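Local coordinates for protein bifunctional cytochrome P450/NADPH--P450 reductase (Deinococcus aerius, PDB 7F3H) that probably hydroxylates organic substrates as a cytochrome P450 monooxygenase, its haem domain taking electrons from NADPH through a fused reductase, at residues L124-A129 against I156-F161; M148-L153 against D171-F176. All coordinates share one frame; numbering follows the deposited sequence.

Both contacts are built on helix 144-161, which corresponds to helix E of the P450 fold, and their centres lie 11 Å apart. Contact 1 sets the later part of that helix, residues 156-161, against helix 113-137 (helix D), whereas contact 2 sets its first half against the turn that leads into helix 175-190 (helix F). Along the chain the segments alternate, in the order 124-129, 148-153, 156-161, 171-176. The two contacts also touch directly: Val-126 CG1 packs 3.5 Å from Leu-151 O. One helix of the conserved P450 core is thus held by helix D and by the approach to helix F, within a single domain.

Contact 1. Residues L124-A129 against I156-F161; sequences LEVAQA and ISLSGF
Leu-158 reaches from helix 144-161 toward helix 113-137 and meets Glu-125 and Val-126 with a single methyl group, CD2. The apolar part of the contact is slight. Val-126 CG2 stands 4.2 Å from Leu-158 CD2, the two side chains running past each other in opposite directions. Both point from their helices toward the partner, yet the backbones stay well apart, with 8.6 Å between the CA atoms of Val-126 and Leu-158. With CG anti to the backbone N (chi1 -170°), Leu-158 extends part of the way across this gap, and chi2 sets which methyl leads.

The second meeting is between a methyl and a carboxylate. Glu-125 is stretched out, with CG anti to N (chi1 179°) and the chain extended beyond CG, and it crosses Leu-158 at about a right angle. Leu-158 CD2 lies over the flat of the carboxylate, 3.8 Å from Glu-125 CD and equally near its two oxygens, so it does not single out one oxygen.

The polar bonds look elsewhere. Glu-125 OE1 forms a salt bridge with Arg-164 NH2, and Arg-164 also touches Leu-158; OE2 is hydrogen-bonded outside the two segments as well. Ser-159 OG pairs with Gln-122 OE1, while Ile-156, on another side of the helix, touches the haem.

Between these two segments, then, the contact is van der Waals only, with the Ser-159 to Gln-122 hydrogen bond adding a polar tie between helices D and E in the helical core of the P450 fold. Leu-158 CD2 lies over one face of the carboxylate and offers it no hydrogen bond; the charge is answered by Arg-164, which probably offsets the cost of placing the anion beside a methyl group.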
loop_
_atom_site.group_PDB
_atom_site.type_symbol
_atom_site.label_atom_id
_atom_site.label_comp_id
_atom_site.label_asym_id
_atom_site.label_seq_id
_atom_site.Cartn_x
_atom_site.Cartn_y
_atom_site.Cartn_z
ATOM N N LEU A 124 9.235 0.684 16.835
ATOM C CA LEU A 124 9.199 -0.256 17.946
ATOM C C LEU A 124 8.210 0.206 19.001
ATOM O O LEU A 124 7.430 -0.602 19.535
ATOM C CB LEU A 124 10.600 -0.437 18.530
ATOM C CG LEU A 124 10.838 -1.344 19.742
ATOM C CD1 LEU A 124 10.689 -2.858 19.436
ATOM C CD2 LEU A 124 12.238 -1.034 20.267
ATOM N N GLU A 125 8.150 1.512 19.251
ATOM C CA GLU A 125 7.238 1.973 20.287
ATOM C C GLU A 125 5.829 1.530 19.952
ATOM O O GLU A 125 5.091 1.039 20.819
ATOM C CB GLU A 125 7.311 3.489 20.447
ATOM C CG GLU A 125 6.354 4.054 21.527
ATOM C CD GLU A 125 6.350 5.588 21.541
ATOM O OE1 GLU A 125 7.452 6.206 21.493
ATOM O OE2 GLU A 125 5.244 6.178 21.571
ATOM N N VAL A 126 5.442 1.689 18.681
ATOM C CA VAL A 126 4.083 1.340 18.314
ATOM C C VAL A 126 3.914 -0.180 18.316
ATOM O O VAL A 126 2.941 -0.704 18.876
ATOM C CB VAL A 126 3.710 1.982 16.965
ATOM C CG1 VAL A 126 2.314 1.595 16.597
ATOM C CG2 VAL A 126 3.820 3.515 17.038
ATOM N N ALA A 127 4.894 -0.911 17.758
ATOM C CA ALA A 127 4.770 -2.361 17.659
ATOM C C ALA A 127 4.563 -2.982 19.042
ATOM O O ALA A 127 3.658 -3.817 19.239
ATOM C CB ALA A 127 5.995 -2.942 16.946
ATOM N N GLN A 128 5.341 -2.520 20.032
ATOM C CA GLN A 128 5.203 -3.012 21.402
ATOM C C GLN A 128 3.793 -2.762 21.936
ATOM O O GLN A 128 3.199 -3.642 22.575
ATOM C CB GLN A 128 6.275 -2.357 22.292
ATOM C CG GLN A 128 7.685 -2.929 22.054
ATOM C CD GLN A 128 8.776 -2.204 22.817
ATOM O OE1 GLN A 128 8.729 -0.984 23.008
ATOM N NE2 GLN A 128 9.787 -2.950 23.243
ATOM N N ALA A 129 3.205 -1.608 21.605
ATOM C CA ALA A 129 1.837 -1.325 22.039
ATOM C C ALA A 129 0.843 -2.319 21.443
ATOM O O ALA A 129 -0.044 -2.820 22.157
ATOM C CB ALA A 129 1.458 0.105 21.683
ATOM N N ILE A 156 3.101 5.693 11.244
ATOM C CA ILE A 156 3.375 6.736 10.280
ATOM C C ILE A 156 3.130 8.111 10.916
ATOM O O ILE A 156 3.865 9.048 10.625
ATOM C CB ILE A 156 2.586 6.487 8.973
ATOM C CG1 ILE A 156 3.234 7.237 7.822
ATOM C CG2 ILE A 156 1.187 6.981 9.062
ATOM C CD1 ILE A 156 4.729 6.928 7.658
ATOM N N SER A 157 2.176 8.239 11.857
ATOM C CA SER A 157 1.909 9.523 12.530
ATOM C C SER A 157 3.057 9.943 13.442
ATOM O O SER A 157 3.423 11.126 13.490
ATOM C CB SER A 157 0.607 9.445 13.338
ATOM O OG SER A 157 -0.527 9.211 12.512
ATOM N N LEU A 158 3.605 8.994 14.199
ATOM C CA LEU A 158 4.736 9.275 15.080
ATOM C C LEU A 158 5.994 9.614 14.285
ATOM O O LEU A 158 6.688 10.594 14.588
ATOM C CB LEU A 158 5.004 8.061 15.971
ATOM C CG LEU A 158 5.989 8.190 17.145
ATOM C CD1 LEU A 158 5.669 9.421 18.045
ATOM C CD2 LEU A 158 6.160 6.873 17.963
ATOM N N SER A 159 6.301 8.826 13.242
ATOM C CA SER A 159 7.491 9.123 12.455
ATOM C C SER A 159 7.276 10.327 11.572
ATOM O O SER A 159 8.237 11.021 11.223
ATOM C CB SER A 159 7.883 7.939 11.586
ATOM O OG SER A 159 8.520 6.952 12.350
ATOM N N GLY A 160 6.033 10.594 11.195
ATOM C CA GLY A 160 5.759 11.645 10.253
ATOM C C GLY A 160 5.768 13.005 10.904
ATOM O O GLY A 160 6.474 13.902 10.426
ATOM N N PHE A 161 4.998 13.183 11.988
ATOM C CA PHE A 161 4.933 14.505 12.595
ATOM C C PHE A 161 4.883 14.423 14.105
ATOM O O PHE A 161 4.274 15.274 14.754
ATOM C CB PHE A 161 3.745 15.338 12.048
ATOM C CG PHE A 161 2.347 14.712 12.217
ATOM C CD1 PHE A 161 1.947 13.620 11.440
ATOM C CD2 PHE A 161 1.391 15.298 13.062
ATOM C CE1 PHE A 161 0.652 13.071 11.554
ATOM C CE2 PHE A 161 0.091 14.760 13.178
ATOM C CZ PHE A 161 -0.271 13.638 12.431
#

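Contact 2. Residues M148-L153 against D171-F176; sequences MTRLTL and DELHPF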
loop_
_atom_site.group_PDB
_atom_site.type_symbol
_atom_site.label_atom_id
_atom_site.label_comp_id
_atom_site.label_asym_id
_atom_site.label_seq_id
_atom_site.Cartn_x
_atom_site.Cartn_y
_atom_site.Cartn_z
ATOM N N MET A 148 -4.008 -3.837 12.592
ATOM C CA MET A 148 -2.925 -3.449 11.688
ATOM C C MET A 148 -3.064 -1.984 11.251
ATOM O O MET A 148 -2.061 -1.265 11.156
ATOM C CB MET A 148 -2.897 -4.378 10.463
ATOM C CG MET A 148 -2.531 -5.826 10.763
ATOM S SD MET A 148 -1.023 -6.036 11.769
ATOM C CE MET A 148 -1.648 -6.737 13.270
ATOM N N THR A 149 -4.295 -1.531 10.968
ATOM C CA THR A 149 -4.532 -0.112 10.688
ATOM C C THR A 149 -4.156 0.776 11.853
ATOM O O THR A 149 -3.560 1.840 11.653
ATOM C CB THR A 149 -5.986 0.115 10.285
ATOM O OG1 THR A 149 -6.220 -0.452 8.988
ATOM C CG2 THR A 149 -6.439 1.570 10.441
ATOM N N ARG A 150 -4.508 0.373 13.072
ATOM C CA ARG A 150 -3.983 1.085 14.229
ATOM C C ARG A 150 -2.454 1.143 14.194
ATOM O O ARG A 150 -1.858 2.231 14.305
ATOM C CB ARG A 150 -4.456 0.418 15.513
ATOM C CG ARG A 150 -5.939 0.506 15.740
ATOM C CD ARG A 150 -6.276 -0.004 17.122
ATOM N NE ARG A 150 -7.532 0.575 17.567
ATOM C CZ ARG A 150 -8.683 -0.075 17.487
ATOM N NH1 ARG A 150 -8.696 -1.307 16.998
ATOM N NH2 ARG A 150 -9.810 0.482 17.903
ATOM N N LEU A 151 -1.804 -0.023 14.023
ATOM C CA LEU A 151 -0.347 -0.085 13.996
ATOM C C LEU A 151 0.221 0.925 13.016
ATOM O O LEU A 151 1.023 1.787 13.388
ATOM C CB LEU A 151 0.137 -1.497 13.645
ATOM C CG LEU A 151 1.644 -1.675 13.359
ATOM C CD1 LEU A 151 2.477 -1.564 14.637
ATOM C CD2 LEU A 151 1.909 -3.026 12.685
ATOM N N THR A 152 -0.219 0.852 11.760
ATOM C CA THR A 152 0.403 1.641 10.702
ATOM C C THR A 152 0.050 3.126 10.818
ATOM O O THR A 152 0.919 3.978 10.632
ATOM C CB THR A 152 0.022 1.069 9.333
ATOM O OG1 THR A 152 -1.408 1.010 9.205
ATOM C CG2 THR A 152 0.602 -0.335 9.173
ATOM N N LEU A 153 -1.195 3.468 11.172
ATOM C CA LEU A 153 -1.523 4.868 11.410
ATOM C C LEU A 153 -0.659 5.456 12.517
ATOM O O LEU A 153 -0.064 6.518 12.346
ATOM C CB LEU A 153 -2.994 5.020 11.745
ATOM C CG LEU A 153 -3.957 5.083 10.565
ATOM C CD1 LEU A 153 -5.418 5.192 11.065
ATOM C CD2 LEU A 153 -3.588 6.222 9.595
ATOM N N ASP A 171 -10.627 1.785 22.164
ATOM C CA ASP A 171 -11.262 1.228 20.996
ATOM C C ASP A 171 -11.534 2.334 19.987
ATOM O O ASP A 171 -11.573 2.093 18.761
ATOM C CB ASP A 171 -12.539 0.503 21.416
ATOM C CG ASP A 171 -13.226 -0.200 20.272
ATOM O OD1 ASP A 171 -12.509 -0.835 19.466
ATOM O OD2 ASP A 171 -14.483 -0.170 20.205
ATOM N N GLU A 172 -11.878 3.522 20.489
ATOM C CA GLU A 172 -12.550 4.435 19.598
ATOM C C GLU A 172 -11.325 5.145 18.970
ATOM O O GLU A 172 -10.388 5.489 19.701
ATOM C CB GLU A 172 -13.362 5.524 20.305
ATOM C CG GLU A 172 -14.692 5.847 19.496
ATOM C CD GLU A 172 -15.315 7.226 19.722
ATOM O OE1 GLU A 172 -15.038 8.359 19.861
ATOM O OE2 GLU A 172 -16.038 7.038 20.837
ATOM N N LEU A 173 -11.274 5.364 17.655
ATOM C CA LEU A 173 -10.044 6.059 17.221
ATOM C C LEU A 173 -10.119 7.554 17.545
ATOM O O LEU A 173 -11.198 8.093 17.748
ATOM C CB LEU A 173 -9.775 5.899 15.732
ATOM C CG LEU A 173 -9.259 4.589 15.176
ATOM C CD1 LEU A 173 -9.329 4.668 13.672
ATOM C CD2 LEU A 173 -7.804 4.309 15.617
ATOM N N HIS A 174 -8.954 8.221 17.612
ATOM C CA HIS A 174 -8.895 9.682 17.718
ATOM C C HIS A 174 -9.719 10.337 16.606
ATOM O O HIS A 174 -9.723 9.841 15.468
ATOM C CB HIS A 174 -7.441 10.166 17.619
ATOM C CG HIS A 174 -7.232 11.627 17.882
ATOM N ND1 HIS A 174 -7.724 12.620 17.055
ATOM C CD2 HIS A 174 -6.496 12.260 18.827
ATOM C CE1 HIS A 174 -7.329 13.801 17.500
ATOM N NE2 HIS A 174 -6.579 13.607 18.571
ATOM N N PRO A 175 -10.419 11.454 16.892
ATOM C CA PRO A 175 -11.231 12.128 15.852
ATOM C C PRO A 175 -10.505 12.401 14.550
ATOM O O PRO A 175 -11.112 12.253 13.482
ATOM C CB PRO A 175 -11.625 13.441 16.544
ATOM C CG PRO A 175 -11.788 13.046 17.963
ATOM C CD PRO A 175 -10.621 12.078 18.212
ATOM N N PHE A 176 -9.241 12.842 14.606
ATOM C CA PHE A 176 -8.468 13.061 13.378
ATOM C C PHE A 176 -8.474 11.815 12.488
ATOM O O PHE A 176 -8.695 11.913 11.276
ATOM C CB PHE A 176 -7.044 13.510 13.725
ATOM C CG PHE A 176 -6.128 13.694 12.518
ATOM C CD1 PHE A 176 -5.381 12.624 12.011
ATOM C CD2 PHE A 176 -5.976 14.938 11.918
ATOM C CE1 PHE A 176 -4.537 12.796 10.929
ATOM C CE2 PHE A 176 -5.125 15.101 10.822
ATOM C CZ PHE A 176 -4.410 14.032 10.339
#
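Arg-150 leaves helix 144-161 to reach the turn at Asp-171 and Leu-173, and it buries more area in the contact than any other residue. Its CG is anti to the carbonyl carbon (chi1 -66°) and the chain is extended from CG to NE, so the guanidinium travels far from the helix before meeting the turn. NH2 forms a salt bridge with Asp-171 OD1 at 3.4 Å, but the hydrogen bond in it is weak and bent, with an angle of 137° at the hydrogen. Asp-171 O sits at the edge of the guanidinium, near its plane. The other nitrogens face different partners: NH1 makes salt bridges with Asp-146 and Asp-147, and NE gives a weak hydrogen bond to Ser-167 O. These acceptors together probably stabilise the positive charge, even though Lys-133 comes near NH1.

Leu-173, next in buried area, supplies the apolar half. Its CD2 rests alongside the arginine arm, 4.2 Å from both Arg-150 CG and Arg-150 NE. Asp-171, at the exposed rim, starts with its CB turned from the helix, but the carboxylate swings back to Arg-150.

Just beyond Leu-173, His-174 is the N-cap of helix 175-190. Its ND1 accepts from Phe-176 N at 2.9 Å, and the donor lies 3° out of the ring plane. Phe-165 stacks edge-to-face with His-174 and also meets Phe-176.

Around this junction, helix 254-285 (helix I) packs against Met-148, Leu-151, Thr-152 and Leu-153, helix 113-137 touches Met-148 and Leu-151, and helix 199-227 (helix G) takes His-174 and Phe-176. Leu-153 also touches Leu-177 and Leu-180, so the start of helix F packs against both helix E and helix G.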